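Local coordinates for diaminopimelate decarboxylase (Psychromonas ingrahamii, PDB 4XG1), which probably catalyses the pyridoxal-phosphate-dependent decarboxylation of meso-diaminopimelate to L-lysine and carbon dioxide, the closing step of lysine biosynthesis by this route, at residues 4-7 with 11-14; 13-18 with 34-39. All coordinates share one frame; numbering follows the deposited sequence.

How the interactions relate
The two contacts are consecutive along the chain and share Phe13 and Val14 of strand 12-14, with centres about 9 Å apart. In interaction 1 that strand pairs with 4-6; in interaction 2 the turn following it reaches the first residues of helix 35-49. Phe4 of the first contact also touches Ser34 of the second, CE2 of Phe4 lying 4.0 Å from CB of Ser34. Interaction 1 is structural packing away from the active site. In interaction 2 the side chain of Thr37 is about 12 Å from that of Arg277, a probable substrate-binding residue. A bound propane lies beside Ala36 and Glu39 there.

Interaction 1: 4-7 with 11-14; sequences FNYQ and RLFV
Leu12 and Tyr6 meet because CG of Leu12 stands anti to its own backbone N (chi1 -176°), which carries CD1 over the centre of the Tyr6 ring, 4.0 Å from the ring centroid: a CH-pi contact made by a branched aliphatic tip on an aromatic face. Gln7 turns its CG anti to the carbonyl carbon (chi1 -66°) and then extends, so that its amide lies over the Phe13 ring. These pairs decorate an antiparallel beta hairpin, strands 4-6 and 12-14, which belongs to a small three-stranded sheet completed by 17-18. Asn5 and Phe13 form the hydrogen-bonded pair. N of Asn5 gives to O of Phe13 at 3.0 Å, and N of Phe13 returns a bond to O of Asn5 at 2.9 Å. Towards the connecting loop, N of Gln7 donates to O of Arg11 at 3.1 Å.

Phe4, Tyr6, Leu12 and Val14 share one face of the sheet, where hydrophobic residues suit the packing against helix 19-26 and strand 367-371. Tyrosine adds a polar end, its OH bonded to Pro325 O outside the hairpin. The other face carries Asn5 and Phe13. There the Gln7 amide stacks on the Phe13 ring with planes 8° apart, while the ring's edge meets the guanidinium face of Arg11, a group also held by salt bridges to Asp9 and Glu20. Replacing Phe13 by an alanine is likely to leave the Gln7 amide without its flat support and free to turn, and the Arg11 guanidinium without its aromatic neighbour. On the face of Leu12 and Tyr6, Phe4 and Val14 lie side by side and point the same way, CE1 of Phe4 coming within 3.5 Å of CG2 of Val14.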
ATOM      1  N   PHE B   4       0.336 -18.904 -19.090  1.00 38.63           N
ATOM      2  CA  PHE B   4       0.502 -17.689 -19.858  1.00 38.15           C
ATOM      3  C   PHE B   4       1.551 -18.025 -20.879  1.00 43.08           C
ATOM      4  O   PHE B   4       2.707 -18.184 -20.536  1.00 51.13           O
ATOM      5  CB  PHE B   4       0.933 -16.512 -18.966  1.00 35.21           C
ATOM      6  CG  PHE B   4      -0.100 -16.127 -17.944  1.00 32.54           C
ATOM      7  CD1 PHE B   4      -1.124 -15.265 -18.275  1.00 30.50           C
ATOM      8  CD2 PHE B   4      -0.059 -16.641 -16.661  1.00 30.87           C
ATOM      9  CE1 PHE B   4      -2.089 -14.925 -17.353  1.00 30.12           C
ATOM     10  CE2 PHE B   4      -1.021 -16.294 -15.724  1.00 31.14           C
ATOM     11  CZ  PHE B   4      -2.037 -15.432 -16.077  1.00 30.10           C
ATOM     12  N   ASN B   5       1.139 -18.117 -22.137  1.00 48.15           N
ATOM     13  CA  ASN B   5       1.948 -18.715 -23.199  1.00 48.70           C
ATOM     14  C   ASN B   5       1.743 -17.991 -24.528  1.00 46.30           C
ATOM     15  O   ASN B   5       0.614 -17.755 -24.944  1.00 41.19           O
ATOM     16  CB  ASN B   5       1.558 -20.195 -23.361  1.00 50.37           C
ATOM     17  CG  ASN B   5       1.775 -21.015 -22.094  1.00 54.13           C
ATOM     18  OD1 ASN B   5       0.871 -21.724 -21.649  1.00 51.22           O
ATOM     19  ND2 ASN B   5       2.966 -20.914 -21.495  1.00 57.31           N
ATOM     20  N   TYR B   6       2.842 -17.617 -25.169  1.00 46.44           N
ATOM     21  CA  TYR B   6       2.788 -17.053 -26.511  1.00 47.85           C
ATOM     22  C   TYR B   6       2.440 -18.176 -27.491  1.00 54.30           C
ATOM     23  O   TYR B   6       2.752 -19.352 -27.249  1.00 63.19           O
ATOM     24  CB  TYR B   6       4.130 -16.445 -26.897  1.00 44.54           C
ATOM     25  CG  TYR B   6       4.412 -15.079 -26.302  1.00 38.78           C
ATOM     26  CD1 TYR B   6       3.661 -13.984 -26.671  1.00 36.54           C
ATOM     27  CD2 TYR B   6       5.467 -14.881 -25.422  1.00 36.46           C
ATOM     28  CE1 TYR B   6       3.937 -12.727 -26.159  1.00 36.90           C
ATOM     29  CE2 TYR B   6       5.763 -13.624 -24.912  1.00 34.14           C
ATOM     30  CZ  TYR B   6       4.989 -12.552 -25.269  1.00 33.69           C
ATOM     31  OH  TYR B   6       5.246 -11.300 -24.767  1.00 32.96           O
ATOM     32  N   GLN B   7       1.768 -17.845 -28.583  1.00 53.71           N
ATOM     33  CA  GLN B   7       1.395 -18.877 -29.536  1.00 53.36           C
ATOM     34  C   GLN B   7       2.049 -18.687 -30.893  1.00 57.00           C
ATOM     35  O   GLN B   7       2.654 -17.632 -31.143  1.00 51.10           O
ATOM     36  CB  GLN B   7      -0.112 -18.959 -29.622  1.00 50.46           C
ATOM     37  CG  GLN B   7      -0.687 -19.448 -28.306  1.00 48.94           C
ATOM     38  CD  GLN B   7      -2.008 -20.139 -28.470  1.00 48.46           C
ATOM     39  OE1 GLN B   7      -2.689 -19.954 -29.467  1.00 49.78           O
ATOM     40  NE2 GLN B   7      -2.386 -20.942 -27.485  1.00 51.36           N
ATOM     41  N   ARG B  11       0.670 -14.095 -30.371  1.00 47.78           N
ATOM     42  CA  ARG B  11      -0.178 -13.430 -29.412  1.00 41.23           C
ATOM     43  C   ARG B  11      -0.111 -14.173 -28.098  1.00 36.72           C
ATOM     44  O   ARG B  11      -0.023 -15.400 -28.096  1.00 32.20           O
ATOM     45  CB  ARG B  11      -1.629 -13.468 -29.870  1.00 42.17           C
ATOM     46  CG  ARG B  11      -1.966 -12.650 -31.113  1.00 42.61           C
ATOM     47  CD  ARG B  11      -3.480 -12.649 -31.355  1.00 40.74           C
ATOM     48  NE  ARG B  11      -4.023 -14.009 -31.557  1.00 41.72           N
ATOM     49  CZ  ARG B  11      -5.307 -14.362 -31.447  1.00 39.32           C
ATOM     50  NH1 ARG B  11      -6.240 -13.469 -31.132  1.00 40.44           N
ATOM     51  NH2 ARG B  11      -5.661 -15.622 -31.653  1.00 36.71           N
ATOM     52  N   LEU B  12      -0.175 -13.418 -26.991  1.00 33.11           N
ATOM     53  CA  LEU B  12      -0.105 -13.996 -25.651  1.00 29.94           C
ATOM     54  C   LEU B  12      -1.456 -14.519 -25.208  1.00 26.81           C
ATOM     55  O   LEU B  12      -2.470 -13.874 -25.392  1.00 26.93           O
ATOM     56  CB  LEU B  12       0.427 -12.974 -24.646  1.00 31.48           C
ATOM     57  CG  LEU B  12       0.631 -13.481 -23.205  1.00 32.10           C
ATOM     58  CD1 LEU B  12       1.795 -14.462 -23.096  1.00 32.11           C
ATOM     59  CD2 LEU B  12       0.849 -12.300 -22.279  1.00 32.24           C
ATOM     60  N   PHE B  13      -1.457 -15.710 -24.637  1.00 25.53           N
ATOM     61  CA  PHE B  13      -2.686 -16.369 -24.272  1.00 24.71           C
ATOM     62  C   PHE B  13      -2.628 -16.705 -22.824  1.00 25.08           C
ATOM     63  O   PHE B  13      -1.566 -16.897 -22.264  1.00 27.06           O
ATOM     64  CB  PHE B  13      -2.841 -17.700 -25.019  1.00 27.56           C
ATOM     65  CG  PHE B  13      -3.735 -17.629 -26.239  1.00 26.84           C
ATOM     66  CD1 PHE B  13      -3.463 -16.723 -27.273  1.00 26.97           C
ATOM     67  CD2 PHE B  13      -4.838 -18.475 -26.357  1.00 25.67           C
ATOM     68  CE1 PHE B  13      -4.279 -16.660 -28.390  1.00 25.67           C
ATOM     69  CE2 PHE B  13      -5.661 -18.402 -27.468  1.00 24.88           C
ATOM     70  CZ  PHE B  13      -5.377 -17.506 -28.486  1.00 23.74           C
ATOM     71  N   VAL B  14      -3.798 -16.785 -22.228  1.00 25.18           N
ATOM     72  CA  VAL B  14      -3.926 -17.192 -20.879  1.00 24.25           C
ATOM     73  C   VAL B  14      -4.882 -18.343 -20.957  1.00 23.61           C
ATOM     74  O   VAL B  14      -6.041 -18.163 -21.312  1.00 22.58           O
ATOM     75  CB  VAL B  14      -4.447 -16.061 -19.923  1.00 24.44           C
ATOM     76  CG1 VAL B  14      -5.584 -15.256 -20.536  1.00 23.80           C
ATOM     77  CG2 VAL B  14      -4.855 -16.663 -18.572  1.00 23.89           C
TER

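Interaction 2: 13-18 with 34-39. With TME (propane), chain S.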
ATOM      1  N   PHE B  13      -1.457 -15.710 -24.637  1.00 25.53           N
ATOM      2  CA  PHE B  13      -2.686 -16.369 -24.272  1.00 24.71           C
ATOM      3  C   PHE B  13      -2.628 -16.705 -22.824  1.00 25.08           C
ATOM      4  O   PHE B  13      -1.566 -16.897 -22.264  1.00 27.06           O
ATOM      5  CB  PHE B  13      -2.841 -17.700 -25.019  1.00 27.56           C
ATOM      6  CG  PHE B  13      -3.735 -17.629 -26.239  1.00 26.84           C
ATOM      7  CD1 PHE B  13      -3.463 -16.723 -27.273  1.00 26.97           C
ATOM      8  CD2 PHE B  13      -4.838 -18.475 -26.357  1.00 25.67           C
ATOM      9  CE1 PHE B  13      -4.279 -16.660 -28.390  1.00 25.67           C
ATOM     10  CE2 PHE B  13      -5.661 -18.402 -27.468  1.00 24.88           C
ATOM     11  CZ  PHE B  13      -5.377 -17.506 -28.486  1.00 23.74           C
ATOM     12  N   VAL B  14      -3.798 -16.785 -22.228  1.00 25.18           N
ATOM     13  CA  VAL B  14      -3.926 -17.192 -20.879  1.00 24.25           C
ATOM     14  C   VAL B  14      -4.882 -18.343 -20.957  1.00 23.61           C
ATOM     15  O   VAL B  14      -6.041 -18.163 -21.312  1.00 22.58           O
ATOM     16  CB  VAL B  14      -4.447 -16.061 -19.923  1.00 24.44           C
ATOM     17  CG1 VAL B  14      -5.584 -15.256 -20.536  1.00 23.80           C
ATOM     18  CG2 VAL B  14      -4.855 -16.663 -18.572  1.00 23.89           C
ATOM     19  N   GLU B  15      -4.377 -19.530 -20.631  1.00 23.91           N
ATOM     20  CA  GLU B  15      -5.090 -20.770 -20.905  1.00 23.79           C
ATOM     21  C   GLU B  15      -5.625 -20.663 -22.354  1.00 24.30           C
ATOM     22  O   GLU B  15      -4.860 -20.309 -23.266  1.00 25.53           O
ATOM     23  CB  GLU B  15      -6.146 -21.004 -19.834  1.00 22.78           C
ATOM     24  CG  GLU B  15      -5.511 -21.114 -18.454  1.00 23.09           C
ATOM     25  CD  GLU B  15      -6.458 -21.550 -17.351  1.00 24.08           C
ATOM     26  OE1 GLU B  15      -7.562 -22.071 -17.669  1.00 25.38           O
ATOM     27  OE2 GLU B  15      -6.106 -21.360 -16.161  1.00 22.50           O
ATOM     28  N   GLY B  16      -6.917 -20.848 -22.563  1.00 26.64           N
ATOM     29  CA  GLY B  16      -7.469 -20.825 -23.904  1.00 30.23           C
ATOM     30  C   GLY B  16      -7.762 -19.467 -24.523  1.00 32.62           C
ATOM     31  O   GLY B  16      -8.186 -19.403 -25.668  1.00 35.87           O
ATOM     32  N   LEU B  17      -7.519 -18.373 -23.805  1.00 32.81           N
ATOM     33  CA  LEU B  17      -7.947 -17.074 -24.285  1.00 29.47           C
ATOM     34  C   LEU B  17      -6.793 -16.139 -24.589  1.00 30.10           C
ATOM     35  O   LEU B  17      -5.796 -16.075 -23.849  1.00 37.24           O
ATOM     36  CB  LEU B  17      -8.857 -16.432 -23.267  1.00 30.79           C
ATOM     37  CG  LEU B  17     -10.274 -16.975 -23.122  1.00 32.75           C
ATOM     38  CD1 LEU B  17     -10.958 -16.231 -21.976  1.00 33.26           C
ATOM     39  CD2 LEU B  17     -11.091 -16.814 -24.404  1.00 33.09           C
ATOM     40  N   PRO B  18      -6.902 -15.415 -25.688  1.00 27.35           N
ATOM     41  CA  PRO B  18      -5.975 -14.317 -25.878  1.00 29.90           C
ATOM     42  C   PRO B  18      -6.157 -13.252 -24.772  1.00 30.16           C
ATOM     43  O   PRO B  18      -7.279 -12.903 -24.426  1.00 27.10           O
ATOM     44  CB  PRO B  18      -6.356 -13.728 -27.251  1.00 29.23           C
ATOM     45  CG  PRO B  18      -7.518 -14.507 -27.739  1.00 28.86           C
ATOM     46  CD  PRO B  18      -7.996 -15.424 -26.661  1.00 28.00           C
ATOM     47  N   SER B  34      -4.854 -17.220 -13.807  1.00 16.15           N
ATOM     48  CA  SER B  34      -5.061 -18.557 -14.378  1.00 16.82           C
ATOM     49  C   SER B  34      -5.598 -19.521 -13.367  1.00 16.11           C
ATOM     50  O   SER B  34      -4.927 -19.850 -12.426  1.00 15.80           O
ATOM     51  CB  SER B  34      -3.748 -19.130 -14.909  1.00 17.56           C
ATOM     52  OG  SER B  34      -3.840 -20.546 -15.069  1.00 18.99           O
ATOM     53  N   ARG B  35      -6.808 -20.005 -13.568  1.00 18.38           N
ATOM     54  CA  ARG B  35      -7.362 -21.044 -12.670  1.00 20.47           C
ATOM     55  C   ARG B  35      -6.499 -22.312 -12.644  1.00 21.68           C
ATOM     56  O   ARG B  35      -6.219 -22.863 -11.585  1.00 19.91           O
ATOM     57  CB  ARG B  35      -8.737 -21.479 -13.118  1.00 22.75           C
ATOM     58  CG  ARG B  35      -9.156 -22.703 -12.345  1.00 25.54           C
ATOM     59  CD  ARG B  35     -10.537 -23.180 -12.706  1.00 29.15           C
ATOM     60  NE  ARG B  35     -10.980 -24.145 -11.698  1.00 33.03           N
ATOM     61  CZ  ARG B  35     -12.166 -24.748 -11.698  1.00 38.15           C
ATOM     62  NH1 ARG B  35     -13.053 -24.493 -12.665  1.00 43.10           N
ATOM     63  NH2 ARG B  35     -12.462 -25.608 -10.733  1.00 38.23           N
ATOM     64  N   ALA B  36      -6.081 -22.748 -13.835  1.00 21.30           N
ATOM     65  CA  ALA B  36      -5.297 -23.956 -13.971  1.00 21.30           C
ATOM     66  C   ALA B  36      -3.962 -23.810 -13.239  1.00 20.08           C
ATOM     67  O   ALA B  36      -3.549 -24.717 -12.524  1.00 21.47           O
ATOM     68  CB  ALA B  36      -5.047 -24.263 -15.443  1.00 22.63           C
ATOM     69  N   THR B  37      -3.291 -22.683 -13.412  1.00 18.00           N
ATOM     70  CA  THR B  37      -2.031 -22.473 -12.737  1.00 17.40           C
ATOM     71  C   THR B  37      -2.192 -22.492 -11.234  1.00 19.23           C
ATOM     72  O   THR B  37      -1.365 -23.033 -10.539  1.00 19.54           O
ATOM     73  CB  THR B  37      -1.423 -21.147 -13.119  1.00 17.69           C
ATOM     74  OG1 THR B  37      -1.331 -21.064 -14.551  1.00 17.33           O
ATOM     75  CG2 THR B  37      -0.031 -20.980 -12.483  1.00 17.27           C
ATOM     76  N   ILE B  38      -3.275 -21.913 -10.718  1.00 20.44           N
ATOM     77  CA  ILE B  38      -3.494 -21.901  -9.268  1.00 20.98           C
ATOM     78  C   ILE B  38      -3.648 -23.324  -8.749  1.00 22.87           C
ATOM     79  O   ILE B  38      -3.059 -23.725  -7.725  1.00 23.25           O
ATOM     80  CB  ILE B  38      -4.756 -21.089  -8.890  1.00 19.12           C
ATOM     81  CG1 ILE B  38      -4.518 -19.612  -9.182  1.00 18.59           C
ATOM     82  CG2 ILE B  38      -5.106 -21.262  -7.434  1.00 18.83           C
ATOM     83  CD1 ILE B  38      -5.776 -18.795  -9.249  1.00 18.16           C
ATOM     84  N   GLU B  39      -4.478 -24.085  -9.454  1.00 25.58           N
ATOM     85  CA  GLU B  39      -4.785 -25.459  -9.064  1.00 25.63           C
ATOM     86  C   GLU B  39      -3.534 -26.336  -9.172  1.00 23.29           C
ATOM     87  O   GLU B  39      -3.186 -27.039  -8.256  1.00 21.06           O
ATOM     88  CB  GLU B  39      -5.937 -25.974  -9.927  1.00 26.42           C
ATOM     89  CG  GLU B  39      -7.253 -25.348  -9.475  1.00 26.71           C
ATOM     90  CD  GLU B  39      -8.476 -25.780 -10.259  1.00 25.93           C
ATOM     91  OE1 GLU B  39      -8.334 -26.258 -11.417  1.00 26.14           O
ATOM     92  OE2 GLU B  39      -9.584 -25.596  -9.716  1.00 22.77           O
TER
HETATM   93  C1  TME S 507      -6.393 -27.576 -13.744  1.00 25.19           C
HETATM   94  C2  TME S 507      -4.979 -27.670 -13.119  1.00 25.65           C
HETATM   95  C3  TME S 507      -3.809 -27.591 -14.111  1.00 24.45           C
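Glu15 reaches across to Ser34 and Ala36 with a single carboxylate oxygen, and its whole side chain leads to that point. From CB the chain sets CG anti to the carbonyl carbon (chi1 -60°) and continues extended, directing the acid at the start of helix 35-49. CG passes 3.8 Å from OG of Ser34. Next, CD rests against the methyl of Ala36, 3.6 Å from its CB, where a small residue leaves room for the carboxylate. OE1 turns to Gly397 N, outside the two segments. OE2 takes two bonds: OG of Ser34 donates to its anti lone pair at 2.6 Å, and N of Ala36 approaches on the syn side at 2.7 Å, tilted out of the carboxylate plane.

The motif at the receiving end is a helix N-cap. Ser34 is the capping residue, and its OG accepts from N of Thr37 at 2.8 Å while giving its proton to Glu15, a double role that a serine hydroxyl can fill. Glu15 thus supplements the cap, satisfying a first-turn N-H that has no carbonyl of an earlier helical turn to bond. The helix end would probably favour the ionised acid. On the side that supplies the carboxylate, Val14 to Leu17 form a type II' turn with Glu15 as its second residue, linking strands 12-14 and 17-18. Since strand 30-34 belongs to the large mixed sheet and helix 35-49 leads on into the pyridoxal-binding TIM barrel, the turn touches the chain at the passage between the two.

Between the cap and Ala36, Arg35 reaches one turn along the helix and holds OE2 of Glu39 side-on with NE and NH2, NE at 2.8 Å, while its NH1 pairs with Asp396. The other oxygen, OE1 of Glu39, lies 3.3 Å from C1 of the bound propane.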